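Local coordinates for amyloid beta A4 protein-binding family B member 1 (Homo sapiens, PDB 2HO2) that binds proline-rich peptides, such as that of hMena, through its small three-stranded WW domain, at residues 9-12 with 17-20. Residues are numbered along the deposited sequence; the frame is centred on the assembly and turned at random.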
ATOM      1  N   MET A   9       0.195   4.707  -0.775  1.00 16.04           N
ATOM      2  CA  MET A   9      -0.997   4.766   0.059  0.50 17.50           C
ATOM      3  C   MET A   9      -1.031   3.613   1.031  1.00 15.13           C
ATOM      4  O   MET A   9      -0.544   2.518   0.824  1.00 14.54           O
ATOM      5  CB  MET A   9      -2.296   4.751  -0.750  0.50 18.77           C
ATOM      6  CG  MET A   9      -2.338   5.723  -1.886  0.50 20.59           C
ATOM      7  SD  MET A   9      -3.960   6.186  -2.530  0.50 22.94           S
ATOM      8  CE  MET A   9      -3.498   7.701  -3.370  0.50 21.20           C
ATOM      9  N   ARG A  10      -1.617   3.907   2.150  1.00 16.45           N
ATOM     10  CA  ARG A  10      -1.873   2.950   3.197  1.00 16.00           C
ATOM     11  C   ARG A  10      -3.181   2.193   2.936  1.00 15.24           C
ATOM     12  O   ARG A  10      -4.212   2.780   2.654  1.00 17.69           O
ATOM     13  CB  ARG A  10      -1.973   3.745   4.533  1.00 19.35           C
ATOM     14  CG  ARG A  10      -1.678   3.084   5.708  1.00 22.01           C
ATOM     15  CD  ARG A  10      -1.744   4.140   6.890  1.00 22.29           C
ATOM     16  NE  ARG A  10      -0.477   4.814   7.227  1.00 25.00           N
ATOM     17  CZ  ARG A  10      -0.146   6.071   6.948  1.00 25.20           C
ATOM     18  NH1 ARG A  10      -0.927   6.909   6.258  1.00 26.72           N
ATOM     19  NH2 ARG A  10       1.040   6.494   7.332  1.00 28.38           N
ATOM     20  N   VAL A  11      -3.119   0.875   3.019  1.00 15.45           N
ATOM     21  CA  VAL A  11      -4.263  -0.024   2.818  1.00 16.03           C
ATOM     22  C   VAL A  11      -4.515  -0.768   4.111  1.00 16.81           C
ATOM     23  O   VAL A  11      -3.609  -1.334   4.676  1.00 14.86           O
ATOM     24  CB  VAL A  11      -3.993  -1.006   1.652  1.00 15.37           C
ATOM     25  CG1 VAL A  11      -5.203  -1.872   1.418  1.00 17.53           C
ATOM     26  CG2 VAL A  11      -3.599  -0.200   0.385  1.00 16.86           C
ATOM     27  N   GLN A  12      -5.747  -0.797   4.604  1.00 21.23           N
ATOM     28  CA  GLN A  12      -6.063  -1.664   5.784  1.00 23.66           C
ATOM     29  C   GLN A  12      -6.619  -3.070   5.444  1.00 25.36           C
ATOM     30  O   GLN A  12      -7.446  -3.246   4.546  1.00 30.38           O
ATOM     31  CB  GLN A  12      -6.971  -0.972   6.773  1.00 25.37           C
ATOM     32  CG  GLN A  12      -6.477   0.466   7.092  1.00 22.57           C
ATOM     33  CD  GLN A  12      -6.996   1.032   8.453  0.20 22.03           C
ATOM     34  OE1 GLN A  12      -7.592   0.317   9.279  0.20 17.38           O
ATOM     35  NE2 GLN A  12      -6.751   2.321   8.681  0.20 22.35           N
ATOM     36  N   THR A  17      -2.252  -3.060   8.542  1.00 21.82           N
ATOM     37  CA  THR A  17      -2.087  -2.051   7.513  1.00 18.55           C
ATOM     38  C   THR A  17      -0.878  -2.347   6.691  1.00 15.61           C
ATOM     39  O   THR A  17       0.191  -2.643   7.259  1.00 18.22           O
ATOM     40  CB  THR A  17      -1.918  -0.756   8.245  1.00 20.58           C
ATOM     41  OG1 THR A  17      -3.142  -0.523   8.996  1.00 24.31           O
ATOM     42  CG2 THR A  17      -1.540   0.363   7.322  1.00 21.06           C
ATOM     43  N   TYR A  18      -0.996  -2.277   5.363  1.00 13.45           N
ATOM     44  CA  TYR A  18       0.141  -2.378   4.489  1.00 12.19           C
ATOM     45  C   TYR A  18       0.157  -1.184   3.560  1.00 11.88           C
ATOM     46  O   TYR A  18      -0.665  -0.290   3.649  1.00 12.69           O
ATOM     47  CB  TYR A  18       0.145  -3.705   3.731  1.00 12.46           C
ATOM     48  CG  TYR A  18      -0.989  -3.934   2.751  1.00 12.09           C
ATOM     49  CD1 TYR A  18      -2.216  -4.386   3.172  1.00 12.22           C
ATOM     50  CD2 TYR A  18      -0.804  -3.693   1.405  1.00 11.38           C
ATOM     51  CE1 TYR A  18      -3.217  -4.674   2.276  1.00 12.05           C
ATOM     52  CE2 TYR A  18      -1.765  -4.002   0.503  1.00 11.46           C
ATOM     53  CZ  TYR A  18      -2.976  -4.494   0.935  1.00 12.56           C
ATOM     54  OH  TYR A  18      -4.005  -4.808   0.046  1.00 14.54           O
ATOM     55  N   TYR A  19       1.127  -1.200   2.654  1.00 11.30           N
ATOM     56  CA  TYR A  19       1.401  -0.049   1.795  1.00 11.81           C
ATOM     57  C   TYR A  19       1.424  -0.452   0.339  1.00 11.33           C
ATOM     58  O   TYR A  19       1.967  -1.494  -0.015  1.00 12.28           O
ATOM     59  CB  TYR A  19       2.704   0.605   2.209  1.00 12.35           C
ATOM     60  CG  TYR A  19       2.711   0.989   3.656  1.00 14.26           C
ATOM     61  CD1 TYR A  19       2.198   2.181   4.087  1.00 15.32           C
ATOM     62  CD2 TYR A  19       3.142   0.093   4.631  1.00 13.88           C
ATOM     63  CE1 TYR A  19       2.130   2.476   5.423  1.00 16.48           C
ATOM     64  CE2 TYR A  19       3.037   0.392   5.990  1.00 16.04           C
ATOM     65  CZ  TYR A  19       2.545   1.583   6.376  1.00 17.20           C
ATOM     66  OH  TYR A  19       2.495   1.922   7.713  1.00 22.44           O
ATOM     67  N   TRP A  20       0.842   0.398  -0.490  1.00 12.21           N
ATOM     68  CA  TRP A  20       0.711   0.212  -1.927  1.00 11.85           C
ATOM     69  C   TRP A  20       1.336   1.371  -2.675  1.00 12.38           C
ATOM     70  O   TRP A  20       0.993   2.554  -2.424  1.00 12.35           O
ATOM     71  CB  TRP A  20      -0.785   0.119  -2.253  1.00 12.51           C
ATOM     72  CG  TRP A  20      -1.162   0.107  -3.699  1.00 13.22           C
ATOM     73  CD1 TRP A  20      -0.447  -0.290  -4.787  1.00 13.98           C
ATOM     74  CD2 TRP A  20      -2.397   0.601  -4.185  1.00 14.96           C
ATOM     75  NE1 TRP A  20      -1.214  -0.125  -5.938  1.00 15.25           N
ATOM     76  CE2 TRP A  20      -2.387   0.463  -5.592  1.00 15.42           C
ATOM     77  CE3 TRP A  20      -3.486   1.194  -3.580  1.00 15.17           C
ATOM     78  CZ2 TRP A  20      -3.456   0.859  -6.399  1.00 17.80           C
ATOM     79  CZ3 TRP A  20      -4.559   1.589  -4.405  1.00 17.18           C
ATOM     80  CH2 TRP A  20      -4.520   1.407  -5.771  1.00 17.86           C
TER
HETATM   81  O   HOH W   1       1.018   3.618   9.464  1.00 34.38           O
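The first beta hairpin of the WW domain pairs strand 9-12 with strand 17-20, and Val-11 of one strand meets Tyr-18 of the other in a hydrogen-bonded antiparallel pair. Val-11 N reaches Tyr-18 O at 2.8 Å on an almost straight path (179° at the hydrogen), and Tyr-18 N returns the bond to Val-11 O at 2.9 Å. Met-9 and Trp-20 make the same double link, with Met-9 N 2.8 Å from Trp-20 O. Between them, the non-hydrogen-bonded pair Arg-10 and Tyr-19 brings Tyr-19 CA to 3.4 Å from Met-9 O, a CA-H...O contact.

Val-11, Tyr-18 and Trp-20 share the face of the sheet that receives the polyproline ligand, and all three pack on apolar side chains of the bound peptide. A chi1 of 65° sets Tyr-18 CG between its own backbone N and carbonyl carbon, turning the ring back over the neighbouring strand. Val-11 CB then sits over one ring face, 3.8 Å from the centroid, in a CH-pi contact, while Tyr-18 OH hydrogen-bonds to the peptide backbone. Val-11 CG2 lies 3.9 Å from Trp-20 CB.

On the other face of the sheet, Arg-10 runs alongside Tyr-19, its guanidinium plane 74° from the ring plane. One water accepts from Arg-10 NE at 2.9 Å and also hydrogen-bonds to Tyr-19 OH; Arg-10 NH1 forms a salt bridge with Asp-3, and Tyr-19 packs on Pro-31 and Pro-32.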